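Local coordinates for hypothetical protein (Parabacteroides merdae, PDB 4OO3), which is a putative oxidoreductase of unknown substrate that probably binds a nicotinamide cofactor through its N-terminal Rossmann fold, at residues Gly10-Thr16 against Gln34-Tyr40; Val27-Ser31 against Thr67-Glu71; Leu245-Arg250 against Met436-Thr441; Tyr239-Leu245 against Tyr428-Ala433. All blocks are in the same frame, centred on the assembly; numbering follows the deposited sequence.

Interaction 1: residues Gly10-Thr16 against Gln34-Tyr40; sequences GEVKLIT and QVSKDVY
Val12 and Ser36 join the segments where they first run together: Ser36 N reaches Val12 O at 2.9 Å, and Val12 N bonds to Gln34 O. Farther along, Tyr40 N gives a bond of 3.0 Å to Leu14 O, and Thr16 N one of 2.7 Å to Tyr40 O, the alternating pattern of a parallel ladder. The register slips by two residues in between, and a water fills in, accepting from Leu14 N and donating to Ser36 O and Asp38 O. Among the side chains, Leu14 crosses Val35 at about a right angle, its CG 3.6 Å from Val35 CG1; with CG1 anti to the backbone N (chi1 -176°), Val35 sets that methyl against the leucine. At the N-terminal end, Gln34 and Glu11 lie side by side, and Gln34 NE2 donates almost straight, in its amide plane, to Glu11 OE2 at 3.0 Å. Glu11 OE2 also accepts from Gly7 N, while Gln34 NE2 donates again to Leu407 O of helix 395-412. The paired strands belong to the first beta-alpha-beta unit of the Rossmann domain. Two N-H donors on OE2 and Thr6 N on OE1 probably stabilise the carboxylate in its charged form.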
loop_
_atom_site.group_PDB
_atom_site.type_symbol
_atom_site.label_atom_id
_atom_site.label_comp_id
_atom_site.label_asym_id
_atom_site.label_seq_id
_atom_site.Cartn_x
_atom_site.Cartn_y
_atom_site.Cartn_z
ATOM N N GLY A 10 1.635 21.027 -18.031
ATOM C CA GLY A 10 0.861 21.887 -17.133
ATOM C C GLY A 10 -0.643 21.648 -17.112
ATOM O O GLY A 10 -1.379 22.418 -16.489
ATOM N N GLU A 11 -1.104 20.585 -17.775
ATOM C CA GLU A 11 -2.538 20.281 -17.868
ATOM C C GLU A 11 -3.115 19.776 -16.542
ATOM O O GLU A 11 -4.269 20.049 -16.216
ATOM C CB GLU A 11 -2.805 19.256 -18.980
ATOM C CG GLU A 11 -2.341 17.837 -18.665
ATOM C CD GLU A 11 -2.642 16.846 -19.776
ATOM O OE1 GLU A 11 -3.142 17.262 -20.836
ATOM O OE2 GLU A 11 -2.380 15.637 -19.589
ATOM N N VAL A 12 -2.312 19.030 -15.790
ATOM C CA VAL A 12 -2.729 18.520 -14.487
ATOM C C VAL A 12 -2.477 19.594 -13.442
ATOM O O VAL A 12 -1.360 20.100 -13.326
ATOM C CB VAL A 12 -1.965 17.232 -14.115
ATOM C CG1 VAL A 12 -2.189 16.855 -12.654
ATOM C CG2 VAL A 12 -2.378 16.096 -15.040
ATOM N N LYS A 13 -3.521 19.937 -12.692
ATOM C CA LYS A 13 -3.450 20.983 -11.677
ATOM C C LYS A 13 -3.756 20.392 -10.317
ATOM O O LYS A 13 -4.911 20.094 -10.018
ATOM C CB LYS A 13 -4.452 22.097 -11.977
ATOM C CG LYS A 13 -3.956 23.144 -12.958
ATOM C CD LYS A 13 -4.732 23.138 -14.256
ATOM C CE LYS A 13 -4.233 24.238 -15.179
ATOM N NZ LYS A 13 -5.292 24.677 -16.124
ATOM N N LEU A 14 -2.730 20.257 -9.485
ATOM C CA LEU A 14 -2.850 19.545 -8.212
ATOM C C LEU A 14 -3.495 20.359 -7.094
ATOM O O LEU A 14 -3.200 21.532 -6.911
ATOM C CB LEU A 14 -1.478 19.075 -7.710
ATOM C CG LEU A 14 -0.667 18.102 -8.558
ATOM C CD1 LEU A 14 0.578 17.677 -7.786
ATOM C CD2 LEU A 14 -1.504 16.900 -8.963
ATOM N N ILE A 15 -4.371 19.699 -6.350
ATOM C CA ILE A 15 -4.875 20.200 -5.086
ATOM C C ILE A 15 -4.374 19.254 -4.016
ATOM O O ILE A 15 -4.516 18.054 -4.146
ATOM C CB ILE A 15 -6.409 20.170 -5.028
ATOM C CG1 ILE A 15 -7.011 21.016 -6.150
ATOM C CG2 ILE A 15 -6.884 20.642 -3.661
ATOM C CD1 ILE A 15 -8.498 20.800 -6.349
ATOM N N THR A 16 -3.802 19.784 -2.952
ATOM C CA THR A 16 -3.400 18.938 -1.851
ATOM C C THR A 16 -4.322 19.229 -0.687
ATOM O O THR A 16 -4.327 20.330 -0.165
ATOM C CB THR A 16 -1.930 19.173 -1.488
ATOM O OG1 THR A 16 -1.141 19.093 -2.683
ATOM C CG2 THR A 16 -1.450 18.123 -0.487
ATOM N N GLN A 34 3.495 17.078 -17.258
ATOM C CA GLN A 34 2.036 17.202 -17.178
ATOM C C GLN A 34 1.572 18.080 -16.029
ATOM O O GLN A 34 0.506 18.684 -16.106
ATOM C CB GLN A 34 1.385 15.832 -16.981
ATOM C CG GLN A 34 1.004 15.104 -18.251
ATOM C CD GLN A 34 0.480 13.717 -17.945
ATOM O OE1 GLN A 34 1.218 12.880 -17.435
ATOM N NE2 GLN A 34 -0.796 13.470 -18.239
ATOM N N VAL A 35 2.345 18.119 -14.948
ATOM C CA VAL A 35 1.880 18.760 -13.726
ATOM C C VAL A 35 2.313 20.221 -13.640
ATOM O O VAL A 35 3.509 20.541 -13.636
ATOM C CB VAL A 35 2.328 17.989 -12.473
ATOM C CG1 VAL A 35 1.733 18.631 -11.230
ATOM C CG2 VAL A 35 1.877 16.538 -12.569
ATOM N N SER A 36 1.314 21.096 -13.576
ATOM C CA SER A 36 1.535 22.533 -13.448
ATOM C C SER A 36 2.301 22.810 -12.169
ATOM O O SER A 36 2.058 22.169 -11.145
ATOM C CB SER A 36 0.194 23.272 -13.437
ATOM O OG SER A 36 0.270 24.474 -12.704
ATOM N N LYS A 37 3.227 23.763 -12.233
ATOM C CA LYS A 37 4.034 24.124 -11.067
ATOM C C LYS A 37 3.222 24.747 -9.938
ATOM O O LYS A 37 3.643 24.688 -8.784
ATOM C CB LYS A 37 5.166 25.064 -11.461
ATOM C CG LYS A 37 6.452 24.350 -11.832
ATOM C CD LYS A 37 6.344 23.558 -13.121
ATOM C CE LYS A 37 7.667 22.872 -13.410
ATOM N NZ LYS A 37 7.736 22.327 -14.787
ATOM N N ASP A 38 2.070 25.331 -10.271
ATOM C CA ASP A 38 1.185 25.941 -9.280
ATOM C C ASP A 38 0.347 24.856 -8.635
ATOM O O ASP A 38 -0.403 24.157 -9.312
ATOM C CB ASP A 38 0.261 26.988 -9.921
ATOM C CG ASP A 38 1.008 28.221 -10.417
ATOM O OD1 ASP A 38 2.084 28.554 -9.882
ATOM O OD2 ASP A 38 0.503 28.881 -11.345
ATOM N N VAL A 39 0.480 24.724 -7.324
ATOM C CA VAL A 39 -0.212 23.693 -6.575
ATOM C C VAL A 39 -1.054 24.340 -5.475
ATOM O O VAL A 39 -0.578 25.194 -4.735
ATOM C CB VAL A 39 0.794 22.682 -5.981
ATOM C CG1 VAL A 39 0.096 21.664 -5.080
ATOM C CG2 VAL A 39 1.552 21.982 -7.103
ATOM N N TYR A 40 -2.302 23.907 -5.366
ATOM C CA TYR A 40 -3.246 24.505 -4.436
ATOM C C TYR A 40 -3.407 23.639 -3.195
ATOM O O TYR A 40 -3.862 22.502 -3.277
ATOM C CB TYR A 40 -4.573 24.748 -5.157
ATOM C CG TYR A 40 -4.390 25.679 -6.337
ATOM C CD1 TYR A 40 -4.386 27.055 -6.157
ATOM C CD2 TYR A 40 -4.165 25.186 -7.622
ATOM C CE1 TYR A 40 -4.192 27.922 -7.219
ATOM C CE2 TYR A 40 -3.966 26.050 -8.695
ATOM C CZ TYR A 40 -3.980 27.414 -8.483
ATOM O OH TYR A 40 -3.786 28.294 -9.524
HETATM O O HOH W 1 -0.323 21.694 -10.171
#

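Interaction 2: residues Val27-Ser31 against Thr67-Glu71; sequences VQKVS and TAWNE
Trp69 and Gln28 meet where two largely irregular backbones pass without pairing: the alpha carbons of Gln28 and Trp69 stay 8.1 Å apart, and those of Ser31 and Thr67 come to 5.9 Å. Segment 27-31 follows helix 22-26, whereas 67-71 leads into strand 70-75. With the backbones this far apart, side chains make the contact. With CG anti to its carbonyl carbon (chi1 -56°), Trp69 directs its indole at the loop, NE1 donating to Gln28 O at 2.7 Å. The donor lies in the carbonyl plane, on a lone pair, but the bond is bent (138° at the hydrogen) and the oxygen sits out of the ring plane. A second carbonyl, Val30 O, faces the indole edge in plane, 3.5 Å from Trp69 CZ2. Strand 70-75 is outermost on one side of the parallel Rossmann sheet, next to 38-43, and the tryptophan reaches from just before its start to the loop before that neighbour. The amide end of Gln28 lies over one face of the indole, its plane turned 83° from the ring; nearer the backbone, CB stands above the rim, 3.6 Å from Trp69 CE2. Over the centre of the opposite face stands a water that accepts from Ala68 N and is hydrogen-bonded to Ser31 OG. Thr67 turns its methyl to the loop, CG2 being 3.5 Å from Ser31 OG; its hydroxyl OG1 is hydrogen-bonded to Asn60 OD1.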
loop_
_atom_site.group_PDB
_atom_site.type_symbol
_atom_site.label_atom_id
_atom_site.label_comp_id
_atom_site.label_asym_id
_atom_site.label_seq_id
_atom_site.Cartn_x
_atom_site.Cartn_y
_atom_site.Cartn_z
ATOM N N VAL A 27 4.345 12.640 -4.049
ATOM C CA VAL A 27 3.771 12.843 -5.379
ATOM C C VAL A 27 4.527 13.920 -6.153
ATOM O O VAL A 27 4.662 13.835 -7.374
ATOM C CB VAL A 27 2.275 13.239 -5.288
ATOM C CG1 VAL A 27 1.740 13.703 -6.636
ATOM C CG2 VAL A 27 1.446 12.069 -4.766
ATOM N N GLN A 28 5.011 14.928 -5.431
ATOM C CA GLN A 28 5.696 16.073 -6.018
ATOM C C GLN A 28 7.223 15.981 -5.933
ATOM O O GLN A 28 7.921 16.960 -6.206
ATOM C CB GLN A 28 5.223 17.348 -5.321
ATOM C CG GLN A 28 3.753 17.649 -5.518
ATOM C CD GLN A 28 3.344 18.926 -4.822
ATOM O OE1 GLN A 28 3.953 19.985 -5.026
ATOM N NE2 GLN A 28 2.326 18.838 -3.979
ATOM N N LYS A 29 7.735 14.810 -5.560
ATOM C CA LYS A 29 9.181 14.563 -5.487
ATOM C C LYS A 29 9.882 14.847 -6.817
ATOM O O LYS A 29 11.047 15.259 -6.828
ATOM C CB LYS A 29 9.435 13.110 -5.061
ATOM C CG LYS A 29 10.896 12.687 -4.923
ATOM C CD LYS A 29 11.478 13.085 -3.577
ATOM C CE LYS A 29 12.819 12.418 -3.327
ATOM N NZ LYS A 29 13.133 12.336 -1.874
ATOM N N VAL A 30 9.190 14.616 -7.932
ATOM C CA VAL A 30 9.766 14.900 -9.250
ATOM C C VAL A 30 8.821 15.733 -10.101
ATOM O O VAL A 30 7.606 15.726 -9.891
ATOM C CB VAL A 30 10.174 13.611 -10.012
ATOM C CG1 VAL A 30 10.929 12.654 -9.096
ATOM C CG2 VAL A 30 8.967 12.913 -10.597
ATOM N N SER A 31 9.397 16.423 -11.079
ATOM C CA SER A 31 8.675 17.395 -11.889
ATOM C C SER A 31 8.127 16.785 -13.182
ATOM O O SER A 31 8.729 16.916 -14.246
ATOM C CB SER A 31 9.603 18.565 -12.229
ATOM O OG SER A 31 10.271 19.029 -11.072
ATOM N N THR A 67 13.009 20.759 -7.776
ATOM C CA THR A 67 11.692 21.040 -8.308
ATOM C C THR A 67 11.459 22.545 -8.219
ATOM O O THR A 67 12.266 23.268 -7.648
ATOM C CB THR A 67 10.609 20.279 -7.529
ATOM O OG1 THR A 67 10.668 20.637 -6.147
ATOM C CG2 THR A 67 10.822 18.770 -7.660
ATOM N N ALA A 68 10.359 23.010 -8.798
ATOM C CA ALA A 68 10.014 24.428 -8.786
ATOM C C ALA A 68 8.526 24.614 -8.475
ATOM O O ALA A 68 7.828 25.350 -9.179
ATOM C CB ALA A 68 10.370 25.062 -10.122
ATOM N N TRP A 69 8.048 23.961 -7.413
ATOM C CA TRP A 69 6.631 24.030 -7.053
ATOM C C TRP A 69 6.289 25.366 -6.426
ATOM O O TRP A 69 7.035 25.872 -5.585
ATOM C CB TRP A 69 6.243 22.927 -6.074
ATOM C CG TRP A 69 6.550 21.568 -6.571
ATOM C CD1 TRP A 69 7.484 20.715 -6.077
ATOM C CD2 TRP A 69 5.935 20.898 -7.678
ATOM N NE1 TRP A 69 7.485 19.553 -6.797
ATOM C CE2 TRP A 69 6.545 19.634 -7.787
ATOM C CE3 TRP A 69 4.921 21.238 -8.576
ATOM C CZ2 TRP A 69 6.181 18.706 -8.765
ATOM C CZ3 TRP A 69 4.561 20.320 -9.547
ATOM C CH2 TRP A 69 5.190 19.062 -9.631
ATOM N N ASN A 70 5.161 25.931 -6.852
ATOM C CA ASN A 70 4.599 27.128 -6.247
ATOM C C ASN A 70 3.376 26.752 -5.419
ATOM O O ASN A 70 2.290 26.518 -5.961
ATOM C CB ASN A 70 4.215 28.125 -7.326
ATOM C CG ASN A 70 3.597 29.380 -6.761
ATOM O OD1 ASN A 70 3.911 29.798 -5.649
ATOM N ND2 ASN A 70 2.714 29.995 -7.535
ATOM N N GLU A 71 3.559 26.676 -4.106
ATOM C CA GLU A 71 2.498 26.244 -3.213
ATOM C C GLU A 71 1.616 27.432 -2.834
ATOM O O GLU A 71 2.012 28.296 -2.057
ATOM C CB GLU A 71 3.096 25.579 -1.973
ATOM C CG GLU A 71 3.982 24.378 -2.282
ATOM C CD GLU A 71 3.194 23.155 -2.699
ATOM O OE1 GLU A 71 2.331 22.706 -1.919
ATOM O OE2 GLU A 71 3.457 22.624 -3.797
HETATM O O HOH W 2 8.489 21.130 -10.664
#

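Interaction 3: residues Leu245-Arg250 against Met436-Thr441; sequences LIDANR and MAKAKT
Lys440 and Asp247 belong to a surface contact, apolar packing beside a charged cluster, that lays the C-terminal end of helix 419-439 and the residues after it on strand 243-255, an outermost strand of the large mixed sheet. The selenium of Met436, a selenomethionine, lies 3.6 Å from Asp247 CA; CG is anti to the backbone N (chi1 170°) and the chain bends only at its last torsion, which carries CE alongside Leu245. Ala248 CB touches both Met436 CG, at 3.9 Å, and Ala437 CB, at 4.0 Å. Here Ile246 and Asp247 both face Val291 in a classic beta bulge. The extended Lys440 crosses Asp247 at about a right angle and forms a salt bridge of 2.6 Å from NZ to Asp247 OD1, on the syn lone pair. Its NZ also bonds to Asn249 OD1 at 3.0 Å, from above the carbonyl plane, and weakly to Ala248 O. Farther along, Arg250 CD packs on Ala437 CB at 3.7 Å, and Lys438 CE lies over one face of the guanidinium, whose NE forms a salt bridge with Glu214. Three oxygens from consecutive strand residues thus share one ammonium, a setting that should keep Lys440 protonated.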
loop_
_atom_site.group_PDB
_atom_site.type_symbol
_atom_site.label_atom_id
_atom_site.label_comp_id
_atom_site.label_asym_id
_atom_site.label_seq_id
_atom_site.Cartn_x
_atom_site.Cartn_y
_atom_site.Cartn_z
ATOM N N LEU A 245 -14.999 -14.454 3.972
ATOM C CA LEU A 245 -14.109 -14.339 5.123
ATOM C C LEU A 245 -14.267 -15.549 6.012
ATOM O O LEU A 245 -15.380 -16.005 6.262
ATOM C CB LEU A 245 -14.351 -13.057 5.921
ATOM C CG LEU A 245 -13.665 -11.843 5.299
ATOM C CD1 LEU A 245 -14.583 -11.158 4.299
ATOM C CD2 LEU A 245 -13.220 -10.880 6.379
ATOM N N ILE A 246 -13.136 -16.054 6.486
ATOM C CA ILE A 246 -13.089 -17.251 7.292
ATOM C C ILE A 246 -12.758 -16.893 8.739
ATOM O O ILE A 246 -13.454 -17.321 9.653
ATOM C CB ILE A 246 -12.040 -18.227 6.730
ATOM C CG1 ILE A 246 -12.366 -18.576 5.271
ATOM C CG2 ILE A 246 -11.939 -19.478 7.589
ATOM C CD1 ILE A 246 -13.719 -19.222 5.057
ATOM N N ASP A 247 -11.707 -16.108 8.953
ATOM C CA ASP A 247 -11.303 -15.749 10.308
ATOM C C ASP A 247 -10.570 -14.418 10.329
ATOM O O ASP A 247 -9.961 -14.019 9.330
ATOM C CB ASP A 247 -10.409 -16.841 10.896
ATOM C CG ASP A 247 -10.220 -16.706 12.398
ATOM O OD1 ASP A 247 -11.101 -16.143 13.080
ATOM O OD2 ASP A 247 -9.181 -17.177 12.903
ATOM N N ALA A 248 -10.635 -13.735 11.468
ATOM C CA ALA A 248 -9.959 -12.462 11.621
ATOM C C ALA A 248 -9.680 -12.161 13.082
ATOM O O ALA A 248 -10.500 -12.458 13.950
ATOM C CB ALA A 248 -10.791 -11.348 10.997
ATOM N N ASN A 249 -8.514 -11.575 13.344
ATOM C CA ASN A 249 -8.135 -11.164 14.687
ATOM C C ASN A 249 -7.518 -9.777 14.684
ATOM O O ASN A 249 -6.950 -9.341 13.679
ATOM C CB ASN A 249 -7.157 -12.164 15.298
ATOM C CG ASN A 249 -7.760 -13.547 15.436
ATOM O OD1 ASN A 249 -8.507 -13.818 16.375
ATOM N ND2 ASN A 249 -7.453 -14.421 14.498
ATOM N N ARG A 250 -7.662 -9.090 15.813
ATOM C CA ARG A 250 -7.057 -7.789 16.029
ATOM C C ARG A 250 -6.489 -7.755 17.439
ATOM O O ARG A 250 -7.079 -8.304 18.366
ATOM C CB ARG A 250 -8.093 -6.681 15.840
ATOM C CG ARG A 250 -9.347 -6.828 16.693
ATOM C CD ARG A 250 -10.414 -5.830 16.269
ATOM N NE ARG A 250 -10.184 -4.501 16.833
ATOM C CZ ARG A 250 -10.584 -4.114 18.045
ATOM N NH1 ARG A 250 -11.222 -4.943 18.856
ATOM N NH2 ARG A 250 -10.324 -2.884 18.460
HETATM N N MSE A 436 -15.612 -8.812 11.628
HETATM C CA MSE A 436 -15.463 -10.183 12.126
HETATM C C MSE A 436 -14.559 -10.191 13.332
HETATM O O MSE A 436 -14.887 -10.794 14.353
HETATM C CB MSE A 436 -14.889 -11.064 11.012
HETATM C CG MSE A 436 -14.484 -12.447 11.518
HETATM SE SE MSE A 436 -14.233 -13.651 9.983
HETATM C CE MSE A 436 -16.142 -13.921 9.588
ATOM N N ALA A 437 -13.421 -9.508 13.230
ATOM C CA ALA A 437 -12.470 -9.421 14.335
ATOM C C ALA A 437 -13.103 -8.802 15.575
ATOM O O ALA A 437 -12.822 -9.220 16.692
ATOM C CB ALA A 437 -11.246 -8.622 13.916
ATOM N N LYS A 438 -13.968 -7.815 15.367
ATOM C CA LYS A 438 -14.637 -7.119 16.468
ATOM C C LYS A 438 -15.810 -7.886 17.066
ATOM O O LYS A 438 -16.249 -7.567 18.166
ATOM C CB LYS A 438 -15.116 -5.732 16.016
ATOM C CG LYS A 438 -14.003 -4.701 15.966
ATOM C CD LYS A 438 -14.543 -3.293 15.830
ATOM C CE LYS A 438 -13.465 -2.278 16.162
ATOM N NZ LYS A 438 -13.977 -0.887 16.038
ATOM N N ALA A 439 -16.326 -8.873 16.338
ATOM C CA ALA A 439 -17.449 -9.688 16.809
ATOM C C ALA A 439 -17.006 -10.797 17.774
ATOM O O ALA A 439 -17.836 -11.396 18.453
ATOM C CB ALA A 439 -18.195 -10.281 15.622
ATOM N N LYS A 440 -15.704 -11.067 17.830
ATOM C CA LYS A 440 -15.152 -12.024 18.790
ATOM C C LYS A 440 -15.026 -11.456 20.206
ATOM O O LYS A 440 -14.935 -12.220 21.164
ATOM C CB LYS A 440 -13.762 -12.472 18.350
ATOM C CG LYS A 440 -13.715 -13.253 17.055
ATOM C CD LYS A 440 -12.330 -13.837 16.879
ATOM C CE LYS A 440 -12.259 -14.756 15.683
ATOM N NZ LYS A 440 -10.907 -15.360 15.568
ATOM N N THR A 441 -15.002 -10.128 20.327
ATOM C CA THR A 441 -14.680 -9.455 21.596
ATOM C C THR A 441 -15.707 -9.765 22.699
ATOM O O THR A 441 -16.773 -9.150 22.784
ATOM C CB THR A 441 -14.544 -7.916 21.412
ATOM O OG1 THR A 441 -14.083 -7.615 20.090
ATOM C CG2 THR A 441 -13.561 -7.328 22.421
#

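Interaction 4: residues Tyr239-Leu245 against Tyr428-Ala433; sequences YRKDIEL and YTTTSA
Tyr428, Leu245 and Tyr239 carry this contact of helix 419-439 with the weakly bonded helical turn 239-242 and the strand that follows from Ile243. The two tyrosine rings form an offset stack, centroids 4.9 Å apart and planes inclined by 30°. Tyr239 CD1 lies over one face of the Tyr428 ring, toward its rim, 3.4 Å from Tyr428 CD1. Tyr428 extends its ring from the helix with CG anti to the backbone N (chi1 174°), into the space between Tyr239 and the strand. On the ring's other face is Ser432 OG, from one turn later in the same helix; this hydroxyl donates to Tyr428 O at 2.8 Å, while Ser432 N reaches the same oxygen from the opposite side of the carbonyl plane. Ile243 CG2 meets the ring edge in plane, 4.0 Å from Tyr428 CE2, and also touches Thr429 OG1, which is hydrogen-bonded to Ala425 O. Leu245 divides its methyls over the helix. CD1 presses closely on Ser432 CB at 3.5 Å, and CD2 lies 3.6 Å from Ala433 CB. Beyond the pair, Tyr239 also meets Phe128 of helix 125-140 edge-to-face. Strand 243-245 and helix 428-433 run almost parallel, at 20° with axes 9.4 Å apart, the packing of a helix laid along the face of a beta-sheet, here in the putative oxidoreductase C-terminal domain.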
loop_
_atom_site.group_PDB
_atom_site.type_symbol
_atom_site.label_atom_id
_atom_site.label_comp_id
_atom_site.label_asym_id
_atom_site.label_seq_id
_atom_site.Cartn_x
_atom_site.Cartn_y
_atom_site.Cartn_z
ATOM N N TYR A 239 -16.551 -9.019 -5.589
ATOM C CA TYR A 239 -16.493 -9.199 -4.141
ATOM C C TYR A 239 -17.787 -9.789 -3.582
ATOM O O TYR A 239 -17.780 -10.410 -2.520
ATOM C CB TYR A 239 -16.090 -7.893 -3.429
ATOM C CG TYR A 239 -17.172 -6.851 -3.275
ATOM C CD1 TYR A 239 -18.113 -6.953 -2.261
ATOM C CD2 TYR A 239 -17.243 -5.752 -4.128
ATOM C CE1 TYR A 239 -19.108 -6.009 -2.112
ATOM C CE2 TYR A 239 -18.229 -4.798 -3.980
ATOM C CZ TYR A 239 -19.157 -4.939 -2.970
ATOM O OH TYR A 239 -20.146 -4.020 -2.798
ATOM N N ARG A 240 -18.887 -9.616 -4.308
ATOM C CA ARG A 240 -20.164 -10.222 -3.927
ATOM C C ARG A 240 -20.163 -11.752 -4.050
ATOM O O ARG A 240 -20.911 -12.432 -3.346
ATOM C CB ARG A 240 -21.302 -9.626 -4.758
ATOM C CG ARG A 240 -21.501 -8.137 -4.520
ATOM C CD ARG A 240 -22.757 -7.621 -5.197
ATOM N NE ARG A 240 -22.897 -6.169 -5.075
ATOM C CZ ARG A 240 -22.243 -5.271 -5.813
ATOM N NH1 ARG A 240 -21.370 -5.653 -6.741
ATOM N NH2 ARG A 240 -22.459 -3.973 -5.619
ATOM N N LYS A 241 -19.316 -12.288 -4.925
ATOM C CA LYS A 241 -19.317 -13.719 -5.230
ATOM C C LYS A 241 -18.024 -14.454 -4.897
ATOM O O LYS A 241 -18.057 -15.644 -4.635
ATOM C CB LYS A 241 -19.624 -13.920 -6.715
ATOM C CG LYS A 241 -21.008 -13.435 -7.107
ATOM C CD LYS A 241 -21.309 -13.701 -8.571
ATOM C CE LYS A 241 -22.756 -13.355 -8.891
ATOM N NZ LYS A 241 -23.104 -13.655 -10.305
ATOM N N ASP A 242 -16.890 -13.761 -4.920
ATOM C CA ASP A 242 -15.592 -14.428 -4.898
ATOM C C ASP A 242 -14.897 -14.419 -3.542
ATOM O O ASP A 242 -13.900 -15.120 -3.359
ATOM C CB ASP A 242 -14.667 -13.773 -5.928
ATOM C CG ASP A 242 -15.156 -13.951 -7.361
ATOM O OD1 ASP A 242 -15.832 -14.956 -7.648
ATOM O OD2 ASP A 242 -14.850 -13.079 -8.207
ATOM N N ILE A 243 -15.406 -13.626 -2.602
ATOM C CA ILE A 243 -14.742 -13.441 -1.318
ATOM C C ILE A 243 -15.608 -13.959 -0.184
ATOM O O ILE A 243 -16.751 -13.542 -0.023
ATOM C CB ILE A 243 -14.413 -11.955 -1.040
ATOM C CG1 ILE A 243 -13.537 -11.365 -2.150
ATOM C CG2 ILE A 243 -13.725 -11.800 0.310
ATOM C CD1 ILE A 243 -12.142 -11.956 -2.234
ATOM N N GLU A 244 -15.031 -14.857 0.604
ATOM C CA GLU A 244 -15.651 -15.368 1.813
ATOM C C GLU A 244 -14.645 -15.212 2.940
ATOM O O GLU A 244 -13.554 -15.779 2.881
ATOM C CB GLU A 244 -16.008 -16.850 1.641
ATOM C CG GLU A 244 -16.783 -17.454 2.809
ATOM C CD GLU A 244 -16.861 -18.978 2.768
ATOM O OE1 GLU A 244 -16.491 -19.598 1.748
ATOM O OE2 GLU A 244 -17.296 -19.565 3.777
ATOM N N LEU A 245 -14.999 -14.454 3.972
ATOM C CA LEU A 245 -14.109 -14.339 5.123
ATOM C C LEU A 245 -14.267 -15.549 6.012
ATOM O O LEU A 245 -15.380 -16.005 6.262
ATOM C CB LEU A 245 -14.351 -13.057 5.921
ATOM C CG LEU A 245 -13.665 -11.843 5.299
ATOM C CD1 LEU A 245 -14.583 -11.158 4.299
ATOM C CD2 LEU A 245 -13.220 -10.880 6.379
ATOM N N TYR A 428 -13.433 -4.439 0.496
ATOM C CA TYR A 428 -14.455 -5.317 1.067
ATOM C C TYR A 428 -13.796 -6.321 2.007
ATOM O O TYR A 428 -14.270 -6.542 3.123
ATOM C CB TYR A 428 -15.232 -6.069 -0.018
ATOM C CG TYR A 428 -16.194 -7.090 0.559
ATOM C CD1 TYR A 428 -17.427 -6.702 1.066
ATOM C CD2 TYR A 428 -15.858 -8.434 0.617
ATOM C CE1 TYR A 428 -18.309 -7.626 1.604
ATOM C CE2 TYR A 428 -16.733 -9.370 1.153
ATOM C CZ TYR A 428 -17.955 -8.960 1.647
ATOM O OH TYR A 428 -18.819 -9.888 2.185
ATOM N N THR A 429 -12.697 -6.921 1.550
ATOM C CA THR A 429 -11.963 -7.895 2.355
ATOM C C THR A 429 -11.498 -7.288 3.686
ATOM O O THR A 429 -11.762 -7.854 4.750
ATOM C CB THR A 429 -10.763 -8.491 1.579
ATOM O OG1 THR A 429 -11.199 -8.953 0.288
ATOM C CG2 THR A 429 -10.155 -9.659 2.336
ATOM N N THR A 430 -10.845 -6.128 3.640
ATOM C CA THR A 430 -10.279 -5.546 4.861
ATOM C C THR A 430 -11.330 -5.059 5.854
ATOM O O THR A 430 -11.227 -5.349 7.048
ATOM C CB THR A 430 -9.322 -4.386 4.573
ATOM O OG1 THR A 430 -9.992 -3.380 3.810
ATOM C CG2 THR A 430 -8.090 -4.884 3.810
ATOM N N THR A 431 -12.327 -4.319 5.375
ATOM C CA THR A 431 -13.356 -3.777 6.274
ATOM C C THR A 431 -14.263 -4.869 6.866
ATOM O O THR A 431 -14.682 -4.767 8.017
ATOM C CB THR A 431 -14.202 -2.698 5.582
ATOM O OG1 THR A 431 -14.794 -3.232 4.391
ATOM C CG2 THR A 431 -13.339 -1.495 5.231
ATOM N N SER A 432 -14.545 -5.915 6.090
ATOM C CA SER A 432 -15.301 -7.071 6.589
ATOM C C SER A 432 -14.551 -7.809 7.694
ATOM O O SER A 432 -15.163 -8.303 8.643
ATOM C CB SER A 432 -15.615 -8.050 5.455
ATOM O OG SER A 432 -16.512 -7.470 4.528
ATOM N N ALA A 433 -13.231 -7.887 7.562
ATOM C CA ALA A 433 -12.392 -8.539 8.561
ATOM C C ALA A 433 -12.407 -7.762 9.876
ATOM O O ALA A 433 -12.412 -8.361 10.954
ATOM C CB ALA A 433 -10.968 -8.688 8.041
#

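In the fold
From the N terminus, interaction 1 closes the short loop through helix 22-26 and pairs the first two strands of the Rossmann sheet. Interaction 2 starts inside that loop and ends beyond it, so the two cross; they touch where Lys37 and Asp38 meet Asn70, and together they tie strands 14-17, 38-43 and 70-75 at one end of the sheet. Interactions 3 and 4 come later, in series with the first pair, and each spans more than 180 residues. They too cross, sharing Leu245, and join the edge strand 243-255 to successive parts of helix 419-439 in the C-terminal domain. The centres of interactions 1 and 3 are about 43 Å apart.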